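Long-range contacts in putative ABC-transporter ATP-binding protein (Alicyclobacillus acidocaldarius, PDB 1Z47), which probably binds and hydrolyses ATP as the nucleotide-binding subunit of a putative sulfate ABC transporter: residues V282-K287 with E323-H328; D288-P293 with N346-F351; R297-Q302 with G340-M345. All coordinates share one frame; numbering follows the deposited sequence.

Contact 1: V282-K287 with E323-H328; sequences VVVRPK and EVWEVH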
loop_
_atom_site.group_PDB
_atom_site.type_symbol
_atom_site.label_atom_id
_atom_site.label_comp_id
_atom_site.label_asym_id
_atom_site.label_seq_id
_atom_site.Cartn_x
_atom_site.Cartn_y
_atom_site.Cartn_z
ATOM N N VAL B 282 -1.659 25.771 -0.552
ATOM C CA VAL B 282 -2.495 25.465 -1.700
ATOM C C VAL B 282 -2.358 23.940 -1.819
ATOM O O VAL B 282 -1.241 23.410 -1.777
ATOM C CB VAL B 282 -1.962 26.102 -2.985
ATOM C CG1 VAL B 282 -3.043 26.089 -4.059
ATOM C CG2 VAL B 282 -1.478 27.483 -2.696
ATOM N N VAL B 283 -3.483 23.245 -1.932
ATOM C CA VAL B 283 -3.459 21.786 -2.075
ATOM C C VAL B 283 -4.045 21.419 -3.442
ATOM O O VAL B 283 -5.186 21.755 -3.745
ATOM C CB VAL B 283 -4.260 21.118 -0.932
ATOM C CG1 VAL B 283 -4.199 19.588 -1.045
ATOM C CG2 VAL B 283 -3.666 21.528 0.402
ATOM N N VAL B 284 -3.253 20.750 -4.268
ATOM C CA VAL B 284 -3.704 20.361 -5.602
ATOM C C VAL B 284 -3.391 18.891 -5.837
ATOM O O VAL B 284 -2.233 18.476 -5.759
ATOM C CB VAL B 284 -3.001 21.232 -6.706
ATOM C CG1 VAL B 284 -3.459 20.808 -8.109
ATOM C CG2 VAL B 284 -3.276 22.730 -6.447
ATOM N N ARG B 285 -4.431 18.100 -6.107
ATOM C CA ARG B 285 -4.236 16.675 -6.348
ATOM C C ARG B 285 -3.586 16.410 -7.699
ATOM O O ARG B 285 -3.892 17.073 -8.677
ATOM C CB ARG B 285 -5.574 15.939 -6.185
ATOM C CG ARG B 285 -6.111 16.059 -4.747
ATOM C CD ARG B 285 -7.153 15.001 -4.422
ATOM N NE ARG B 285 -7.871 15.271 -3.189
ATOM C CZ ARG B 285 -7.426 14.974 -1.977
ATOM N NH1 ARG B 285 -6.245 14.391 -1.823
ATOM N NH2 ARG B 285 -8.174 15.246 -0.923
ATOM N N PRO B 286 -2.663 15.442 -7.764
ATOM C CA PRO B 286 -1.953 15.109 -9.010
ATOM C C PRO B 286 -2.830 14.956 -10.262
ATOM O O PRO B 286 -2.426 15.340 -11.361
ATOM C CB PRO B 286 -1.226 13.818 -8.660
ATOM C CG PRO B 286 -0.887 14.012 -7.197
ATOM C CD PRO B 286 -2.216 14.573 -6.660
ATOM N N LYS B 287 -4.013 14.385 -10.087
ATOM C CA LYS B 287 -4.929 14.178 -11.196
ATOM C C LYS B 287 -5.559 15.499 -11.664
ATOM O O LYS B 287 -6.038 15.589 -12.794
ATOM C CB LYS B 287 -6.044 13.201 -10.784
ATOM C CG LYS B 287 -7.081 13.767 -9.808
ATOM C CD LYS B 287 -8.127 12.704 -9.465
ATOM C CE LYS B 287 -9.390 13.280 -8.820
ATOM N NZ LYS B 287 -9.120 13.986 -7.534
ATOM N N GLU B 323 10.026 23.796 -7.543
ATOM C CA GLU B 323 9.039 22.935 -6.918
ATOM C C GLU B 323 8.850 21.687 -7.772
ATOM O O GLU B 323 8.657 21.780 -8.990
ATOM C CB GLU B 323 7.708 23.654 -6.790
ATOM C CG GLU B 323 7.634 24.686 -5.660
ATOM C CD GLU B 323 6.289 25.389 -5.640
ATOM O OE1 GLU B 323 5.994 26.108 -4.657
ATOM O OE2 GLU B 323 5.523 25.211 -6.619
ATOM N N VAL B 324 8.906 20.517 -7.141
ATOM C CA VAL B 324 8.706 19.278 -7.872
ATOM C C VAL B 324 7.276 18.840 -7.626
ATOM O O VAL B 324 6.903 18.498 -6.505
ATOM C CB VAL B 324 9.708 18.187 -7.420
ATOM C CG1 VAL B 324 9.356 16.826 -8.038
ATOM C CG2 VAL B 324 11.096 18.578 -7.861
ATOM N N TRP B 325 6.475 18.891 -8.683
ATOM C CA TRP B 325 5.062 18.519 -8.632
ATOM C C TRP B 325 4.820 17.126 -9.204
ATOM O O TRP B 325 5.491 16.714 -10.153
ATOM C CB TRP B 325 4.209 19.481 -9.461
ATOM C CG TRP B 325 3.999 20.832 -8.868
ATOM C CD1 TRP B 325 4.969 21.726 -8.507
ATOM C CD2 TRP B 325 2.744 21.463 -8.589
ATOM N NE1 TRP B 325 4.392 22.869 -8.022
ATOM C CE2 TRP B 325 3.031 22.743 -8.062
ATOM C CE3 TRP B 325 1.407 21.077 -8.733
ATOM C CZ2 TRP B 325 2.024 23.645 -7.678
ATOM C CZ3 TRP B 325 0.401 21.971 -8.354
ATOM C CH2 TRP B 325 0.719 23.244 -7.830
ATOM N N GLU B 326 3.852 16.417 -8.627
ATOM C CA GLU B 326 3.468 15.106 -9.125
ATOM C C GLU B 326 2.129 15.299 -9.818
ATOM O O GLU B 326 1.193 15.855 -9.256
ATOM C CB GLU B 326 3.308 14.062 -8.004
ATOM C CG GLU B 326 2.925 12.679 -8.577
ATOM C CD GLU B 326 2.855 11.564 -7.537
ATOM O OE1 GLU B 326 3.357 11.754 -6.411
ATOM O OE2 GLU B 326 2.308 10.490 -7.864
ATOM N N VAL B 327 2.063 14.846 -11.058
ATOM C CA VAL B 327 0.861 14.973 -11.858
ATOM C C VAL B 327 0.461 13.594 -12.382
ATOM O O VAL B 327 1.322 12.790 -12.735
ATOM C CB VAL B 327 1.117 15.909 -13.083
ATOM C CG1 VAL B 327 -0.138 15.958 -13.985
ATOM C CG2 VAL B 327 1.513 17.333 -12.597
ATOM N N HIS B 328 -0.842 13.340 -12.449
ATOM C CA HIS B 328 -1.338 12.065 -12.960
ATOM C C HIS B 328 -2.044 12.296 -14.294
ATOM O O HIS B 328 -3.051 12.990 -14.346
ATOM C CB HIS B 328 -2.299 11.422 -11.946
ATOM C CG HIS B 328 -1.617 10.911 -10.710
ATOM N ND1 HIS B 328 -2.299 10.310 -9.675
ATOM C CD2 HIS B 328 -0.305 10.884 -10.363
ATOM C CE1 HIS B 328 -1.437 9.940 -8.741
ATOM N NE2 HIS B 328 -0.220 10.276 -9.134
#

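Contact 2: D288-P293 with N346-F351; sequences DVELQP and NVTRWF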
loop_
_atom_site.group_PDB
_atom_site.type_symbol
_atom_site.label_atom_id
_atom_site.label_comp_id
_atom_site.label_asym_id
_atom_site.label_seq_id
_atom_site.Cartn_x
_atom_site.Cartn_y
_atom_site.Cartn_z
ATOM N N ASP B 288 -5.547 16.516 -10.803
ATOM C CA ASP B 288 -6.149 17.812 -11.130
ATOM C C ASP B 288 -5.259 18.836 -11.802
ATOM O O ASP B 288 -5.526 20.033 -11.722
ATOM C CB ASP B 288 -6.742 18.446 -9.877
ATOM C CG ASP B 288 -7.829 17.612 -9.273
ATOM O OD1 ASP B 288 -8.585 16.991 -10.052
ATOM O OD2 ASP B 288 -7.939 17.582 -8.023
ATOM N N VAL B 289 -4.208 18.376 -12.463
ATOM C CA VAL B 289 -3.287 19.259 -13.158
ATOM C C VAL B 289 -3.089 18.726 -14.581
ATOM O O VAL B 289 -2.802 17.541 -14.763
ATOM C CB VAL B 289 -1.933 19.300 -12.430
ATOM C CG1 VAL B 289 -0.978 20.242 -13.147
ATOM C CG2 VAL B 289 -2.147 19.739 -10.964
ATOM N N GLU B 290 -3.250 19.593 -15.582
ATOM C CA GLU B 290 -3.095 19.184 -16.982
ATOM C C GLU B 290 -1.836 19.759 -17.616
ATOM O O GLU B 290 -1.495 20.920 -17.398
ATOM C CB GLU B 290 -4.325 19.611 -17.771
ATOM C CG GLU B 290 -5.610 19.403 -16.992
ATOM C CD GLU B 290 -6.854 19.703 -17.809
ATOM O OE1 GLU B 290 -7.282 18.831 -18.598
ATOM O OE2 GLU B 290 -7.401 20.815 -17.664
ATOM N N LEU B 291 -1.142 18.943 -18.402
ATOM C CA LEU B 291 0.084 19.375 -19.049
ATOM C C LEU B 291 -0.064 19.537 -20.556
ATOM O O LEU B 291 -0.723 18.738 -21.222
ATOM C CB LEU B 291 1.199 18.385 -18.741
ATOM C CG LEU B 291 1.250 18.007 -17.258
ATOM C CD1 LEU B 291 2.376 17.028 -17.029
ATOM C CD2 LEU B 291 1.427 19.254 -16.414
ATOM N N GLN B 292 0.566 20.579 -21.082
ATOM C CA GLN B 292 0.525 20.881 -22.500
ATOM C C GLN B 292 1.919 21.339 -22.855
ATOM O O GLN B 292 2.521 22.116 -22.114
ATOM C CB GLN B 292 -0.509 21.976 -22.753
ATOM C CG GLN B 292 -1.880 21.572 -22.224
ATOM C CD GLN B 292 -2.943 22.642 -22.385
ATOM O OE1 GLN B 292 -3.217 23.100 -23.496
ATOM N NE2 GLN B 292 -3.562 23.037 -21.273
ATOM N N PRO B 293 2.462 20.853 -23.987
ATOM C CA PRO B 293 3.813 21.208 -24.441
ATOM C C PRO B 293 4.060 22.714 -24.448
ATOM O O PRO B 293 3.116 23.506 -24.490
ATOM C CB PRO B 293 3.877 20.596 -25.845
ATOM C CG PRO B 293 2.921 19.432 -25.753
ATOM C CD PRO B 293 1.770 20.038 -25.002
ATOM N N ASN B 346 -1.742 23.279 -15.819
ATOM C CA ASN B 346 -3.112 23.752 -15.771
ATOM C C ASN B 346 -3.817 23.183 -14.548
ATOM O O ASN B 346 -4.407 22.093 -14.606
ATOM C CB ASN B 346 -3.856 23.294 -17.019
ATOM C CG ASN B 346 -5.137 24.057 -17.244
ATOM O OD1 ASN B 346 -5.840 24.442 -16.300
ATOM N ND2 ASN B 346 -5.460 24.269 -18.506
ATOM N N VAL B 347 -3.775 23.914 -13.439
ATOM C CA VAL B 347 -4.421 23.443 -12.228
ATOM C C VAL B 347 -5.912 23.590 -12.454
ATOM O O VAL B 347 -6.356 24.672 -12.788
ATOM C CB VAL B 347 -3.952 24.277 -11.017
ATOM C CG1 VAL B 347 -4.707 23.881 -9.758
ATOM C CG2 VAL B 347 -2.464 24.074 -10.835
ATOM N N THR B 348 -6.672 22.501 -12.295
ATOM C CA THR B 348 -8.123 22.533 -12.509
ATOM C C THR B 348 -8.993 22.547 -11.249
ATOM O O THR B 348 -10.110 23.045 -11.288
ATOM C CB THR B 348 -8.597 21.349 -13.417
ATOM O OG1 THR B 348 -8.400 20.099 -12.740
ATOM C CG2 THR B 348 -7.825 21.348 -14.733
ATOM N N ARG B 349 -8.513 21.963 -10.148
ATOM C CA ARG B 349 -9.258 21.953 -8.879
ATOM C C ARG B 349 -8.199 22.101 -7.790
ATOM O O ARG B 349 -7.039 21.696 -7.998
ATOM C CB ARG B 349 -10.025 20.643 -8.683
ATOM C CG ARG B 349 -11.106 20.412 -9.740
ATOM C CD ARG B 349 -11.642 18.978 -9.744
ATOM N NE ARG B 349 -12.182 18.588 -8.444
ATOM C CZ ARG B 349 -12.750 17.414 -8.190
ATOM N NH1 ARG B 349 -12.862 16.498 -9.152
ATOM N NH2 ARG B 349 -13.202 17.147 -6.969
ATOM N N TRP B 350 -8.601 22.652 -6.648
ATOM C CA TRP B 350 -7.669 22.892 -5.544
ATOM C C TRP B 350 -8.385 23.214 -4.249
ATOM O O TRP B 350 -9.606 23.446 -4.216
ATOM C CB TRP B 350 -6.741 24.072 -5.897
ATOM C CG TRP B 350 -7.486 25.382 -6.142
ATOM C CD1 TRP B 350 -7.872 26.301 -5.205
ATOM C CD2 TRP B 350 -8.023 25.845 -7.396
ATOM N NE1 TRP B 350 -8.618 27.303 -5.797
ATOM C CE2 TRP B 350 -8.726 27.044 -7.137
ATOM C CE3 TRP B 350 -7.984 25.358 -8.710
ATOM C CZ2 TRP B 350 -9.389 27.762 -8.146
ATOM C CZ3 TRP B 350 -8.646 26.073 -9.712
ATOM C CH2 TRP B 350 -9.337 27.260 -9.418
ATOM N N PHE B 351 -7.599 23.225 -3.173
ATOM C CA PHE B 351 -8.078 23.574 -1.848
ATOM C C PHE B 351 -7.089 24.664 -1.413
ATOM O O PHE B 351 -5.949 24.715 -1.895
ATOM C CB PHE B 351 -7.936 22.410 -0.851
ATOM C CG PHE B 351 -8.764 21.194 -1.191
ATOM C CD1 PHE B 351 -8.170 19.933 -1.235
ATOM C CD2 PHE B 351 -10.138 21.305 -1.419
ATOM C CE1 PHE B 351 -8.942 18.777 -1.502
ATOM C CE2 PHE B 351 -10.919 20.169 -1.686
ATOM C CZ PHE B 351 -10.314 18.899 -1.725
HETATM O O HOH W 1 -6.672 19.303 -6.641
#

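Contact 3: R297-Q302 with G340-M345; sequences REAHAQ and GAWVHM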
loop_
_atom_site.group_PDB
_atom_site.type_symbol
_atom_site.label_atom_id
_atom_site.label_comp_id
_atom_site.label_asym_id
_atom_site.label_seq_id
_atom_site.Cartn_x
_atom_site.Cartn_y
_atom_site.Cartn_z
ATOM N N ARG B 297 11.316 28.971 -22.777
ATOM C CA ARG B 297 11.027 30.393 -22.752
ATOM C C ARG B 297 9.868 30.728 -21.817
ATOM O O ARG B 297 10.028 31.463 -20.842
ATOM C CB ARG B 297 10.682 30.840 -24.178
ATOM C CG ARG B 297 10.005 32.194 -24.295
ATOM C CD ARG B 297 11.009 33.307 -24.524
ATOM N NE ARG B 297 10.344 34.600 -24.647
ATOM C CZ ARG B 297 10.965 35.732 -24.962
ATOM N NH1 ARG B 297 12.274 35.731 -25.191
ATOM N NH2 ARG B 297 10.278 36.866 -25.042
ATOM N N GLU B 298 8.705 30.170 -22.117
ATOM C CA GLU B 298 7.502 30.433 -21.343
ATOM C C GLU B 298 7.002 29.243 -20.520
ATOM O O GLU B 298 6.027 29.370 -19.777
ATOM C CB GLU B 298 6.411 30.869 -22.306
ATOM C CG GLU B 298 6.307 29.924 -23.489
ATOM C CD GLU B 298 5.407 30.442 -24.587
ATOM O OE1 GLU B 298 5.228 29.714 -25.588
ATOM O OE2 GLU B 298 4.881 31.571 -24.452
ATOM N N ALA B 299 7.659 28.094 -20.656
ATOM C CA ALA B 299 7.250 26.888 -19.937
ATOM C C ALA B 299 7.233 27.093 -18.424
ATOM O O ALA B 299 8.019 27.885 -17.893
ATOM C CB ALA B 299 8.174 25.732 -20.291
ATOM N N HIS B 300 6.333 26.372 -17.749
ATOM C CA HIS B 300 6.188 26.430 -16.287
ATOM C C HIS B 300 7.121 25.439 -15.612
ATOM O O HIS B 300 7.690 25.721 -14.552
ATOM C CB HIS B 300 4.763 26.083 -15.869
ATOM C CG HIS B 300 3.745 27.101 -16.263
ATOM N ND1 HIS B 300 2.393 26.830 -16.277
ATOM C CD2 HIS B 300 3.872 28.400 -16.618
ATOM C CE1 HIS B 300 1.732 27.920 -16.621
ATOM N NE2 HIS B 300 2.606 28.887 -16.832
ATOM N N ALA B 301 7.275 24.271 -16.229
ATOM C CA ALA B 301 8.121 23.247 -15.657
ATOM C C ALA B 301 8.837 22.392 -16.680
ATOM O O ALA B 301 8.614 22.495 -17.880
ATOM C CB ALA B 301 7.294 22.367 -14.733
ATOM N N GLN B 302 9.723 21.549 -16.179
ATOM C CA GLN B 302 10.479 20.648 -17.019
ATOM C C GLN B 302 10.257 19.269 -16.408
ATOM O O GLN B 302 10.309 19.101 -15.189
ATOM C CB GLN B 302 11.959 21.032 -17.006
ATOM C CG GLN B 302 12.800 20.260 -17.994
ATOM C CD GLN B 302 14.209 20.805 -18.102
ATOM O OE1 GLN B 302 14.932 20.898 -17.106
ATOM N NE2 GLN B 302 14.611 21.163 -19.315
ATOM N N GLY B 340 13.378 16.021 -19.370
ATOM C CA GLY B 340 13.922 17.211 -20.002
ATOM C C GLY B 340 12.894 18.078 -20.707
ATOM O O GLY B 340 13.055 19.295 -20.783
ATOM N N ALA B 341 11.835 17.461 -21.218
ATOM C CA ALA B 341 10.782 18.193 -21.920
ATOM C C ALA B 341 10.215 19.365 -21.111
ATOM O O ALA B 341 10.038 19.259 -19.895
ATOM C CB ALA B 341 9.660 17.236 -22.290
ATOM N N TRP B 342 9.936 20.483 -21.785
ATOM C CA TRP B 342 9.358 21.661 -21.126
ATOM C C TRP B 342 7.838 21.643 -21.234
ATOM O O TRP B 342 7.290 21.244 -22.259
ATOM C CB TRP B 342 9.910 22.963 -21.729
ATOM C CG TRP B 342 11.289 23.278 -21.238
ATOM C CD1 TRP B 342 12.471 22.923 -21.822
ATOM C CD2 TRP B 342 11.628 23.894 -19.989
ATOM N NE1 TRP B 342 13.525 23.271 -21.011
ATOM C CE2 TRP B 342 13.035 23.870 -19.880
ATOM C CE3 TRP B 342 10.877 24.459 -18.949
ATOM C CZ2 TRP B 342 13.710 24.388 -18.768
ATOM C CZ3 TRP B 342 11.546 24.974 -17.843
ATOM C CH2 TRP B 342 12.951 24.935 -17.763
ATOM N N VAL B 343 7.157 22.080 -20.176
ATOM C CA VAL B 343 5.696 22.070 -20.158
ATOM C C VAL B 343 5.001 23.202 -19.420
ATOM O O VAL B 343 5.588 23.880 -18.571
ATOM C CB VAL B 343 5.140 20.758 -19.545
ATOM C CG1 VAL B 343 5.490 19.569 -20.429
ATOM C CG2 VAL B 343 5.699 20.569 -18.129
ATOM N N HIS B 344 3.722 23.354 -19.753
ATOM C CA HIS B 344 2.808 24.337 -19.189
ATOM C C HIS B 344 1.872 23.531 -18.306
ATOM O O HIS B 344 1.476 22.428 -18.687
ATOM C CB HIS B 344 2.013 25.004 -20.324
ATOM C CG HIS B 344 0.761 25.701 -19.878
ATOM N ND1 HIS B 344 0.718 27.049 -19.590
ATOM C CD2 HIS B 344 -0.496 25.239 -19.686
ATOM C CE1 HIS B 344 -0.510 27.388 -19.241
ATOM N NE2 HIS B 344 -1.267 26.307 -19.290
ATOM N N MET B 345 1.532 24.075 -17.134
ATOM C CA MET B 345 0.637 23.429 -16.171
ATOM C C MET B 345 -0.735 24.070 -16.165
ATOM O O MET B 345 -0.873 25.258 -16.429
ATOM C CB MET B 345 1.196 23.534 -14.752
ATOM C CG MET B 345 2.411 22.690 -14.475
ATOM S SD MET B 345 3.144 23.176 -12.895
ATOM C CE MET B 345 4.638 23.914 -13.460
#

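Contact 1: V282-K287 with E323-H328
His328 lies with its imidazole against Pro286, and its side chain can be followed outward. Its CB lies 3.9 Å from Lys287 CA. CG is anti to the carbonyl carbon (chi1 -71°), which swings the ring across Pro286. Pro286 CB then stands over the middle of the face, 3.5 Å from the His328 ring centroid and 10° off the normal, a CH-pi contact. His328 CD2, at 3.5 Å, and CG are the ring atoms nearest Pro286 CB, with NE2, ND1 and CE1 slightly farther. At the tip, His328 NE2 donates to Glu326 OE2 over 2.8 Å; the oxygen lies in the ring plane, though the ring nitrogen sits above the carboxylate plane. The ring also stacks with Tyr312. On the backbone, His328 N reaches Pro286 O at 2.8 Å and 169°, approaching from above the carbonyl plane. Trp325 CZ3 touches Val284 CB at 3.9 Å, while Trp325 NE1 donates to Glu323 OE2 at 3.0 Å; the other oxygen pairs with Arg254. The contact thus joins the loop after strand 279-284 to the outer strand 324-330. The NE2 bond to Glu326 and the proline on the face together probably hold the ring's rotation.

Contact 2: D288-P293 with N346-F351
The carbonyl oxygen of Asp288 is gripped twice by Thr348. Thr348 N meets Asp288 O at 2.8 Å, nearly along the C=O axis (160° at the oxygen), and Thr348 OG1 donates to the same Asp288 O at 3.0 Å from 53° above the carbonyl plane. The hydroxyl gets there because it sits between the backbone N and the carbonyl carbon (chi1 66°); CG2, on the other branch, lies next to Glu290 OE2. A valine in place of Thr348 would probably cost Asp288 O its second donor, leaving that carbonyl less firmly held. Further along, Glu290 N donates to Asn346 O at 2.9 Å, and the Glu290 and Asn346 side chains run side by side, pointing the same way. Between these bonds Val289 and Val347 form a non-hydrogen-bonded antiparallel pair, Val289 CG2 and Val347 CG2 being 4.3 Å apart on the face that also packs on Val284. At the other end a water donates to Arg349 O at 2.8 Å; its 2.5 Å approach to Asp288 OD2 is unusually short and doubtful in detail. Asp288 OD1 lies 4.3 Å from Arg349 NE but well out of the guanidinium plane, so no N-H points at it, and a loose charge attraction probably acts beside packing on Arg349 CD; the salt-bridge partner of Arg349 is Glu235. Arg349 N is buried here without a partner. Such pairing, with outer strand 289-293 antiparallel to 342-347, is consistent with the OB-like beta fold of CysA C-terminal regulatory domains.

Contact 3: R297-Q302 with G340-M345
A classic beta bulge places His300 and Ala301 together opposite Val343, where strand 301-308 begins to pair antiparallel with strand 342-347. Its signature is one acceptor with two donors: Val343 O takes His300 N at 2.7 Å and Ala301 N at 2.9 Å, the second bond much the straighter. Val343 N returns a bond to Ala301 O at 2.8 Å, which completes the hydrogen-bonded pair. The His300 side chain also enters the backbone pairing. CG lies anti to the carbonyl carbon (chi1 -68°), and from there His300 ND1 accepts a bond from Met345 N at 3.0 Å, with a nearly linear 171° at the hydrogen but tilted from the ring plane. The His344 ring lies alongside, pointing the same way, its centroid 4.5 Å from that of the His300 ring in an oblique pairing. Beside the bulge, Met345, bent at its last torsion, brings CE to 3.3 Å from Ala301 CB, tighter than usual carbon packing. On the face carrying Gln302 and Trp342, Gln302 CB stands 3.9 Å from the centroid of the six-membered ring of Trp342, only 3° off the normal, while Ala299 CB touches the same indole at CE3. The extended Gln302 side chain continues to Gly340, where NE2 makes a weak bond to Gly340 O of 2.8 Å; NE2 also abuts Trp342 NE1, another donor, so the amide's placement is less certain. Since ND1 of His300 is an acceptor, any proton on this imidazole is probably on NE2; the Met345 bond adds a side-chain link next to the bulge.

In the fold
Contacts 2 and 3 lie on two sides of strand 342-347, their centres about 13 Å apart, and contact 3 is nested in the chain loop that contact 2 closes. The probable hydrogen bond from His344 N to Gln292 O, 2.9 Å, carries the pairing from one to the other. Contacts 1 and 2 have centres about 8 Å apart and meet through Val284 CG1 and Val289 CG2 at 3.3 Å; Val283 N and Phe351 O, 2.9 Å apart, probably bond as well. Contacts 1 and 3 do not touch, their nearest atoms being about 5 Å apart. All three belong to the C-terminal beta region, in a different part of the chain from the probable P-loop at Gly48 to Thr55.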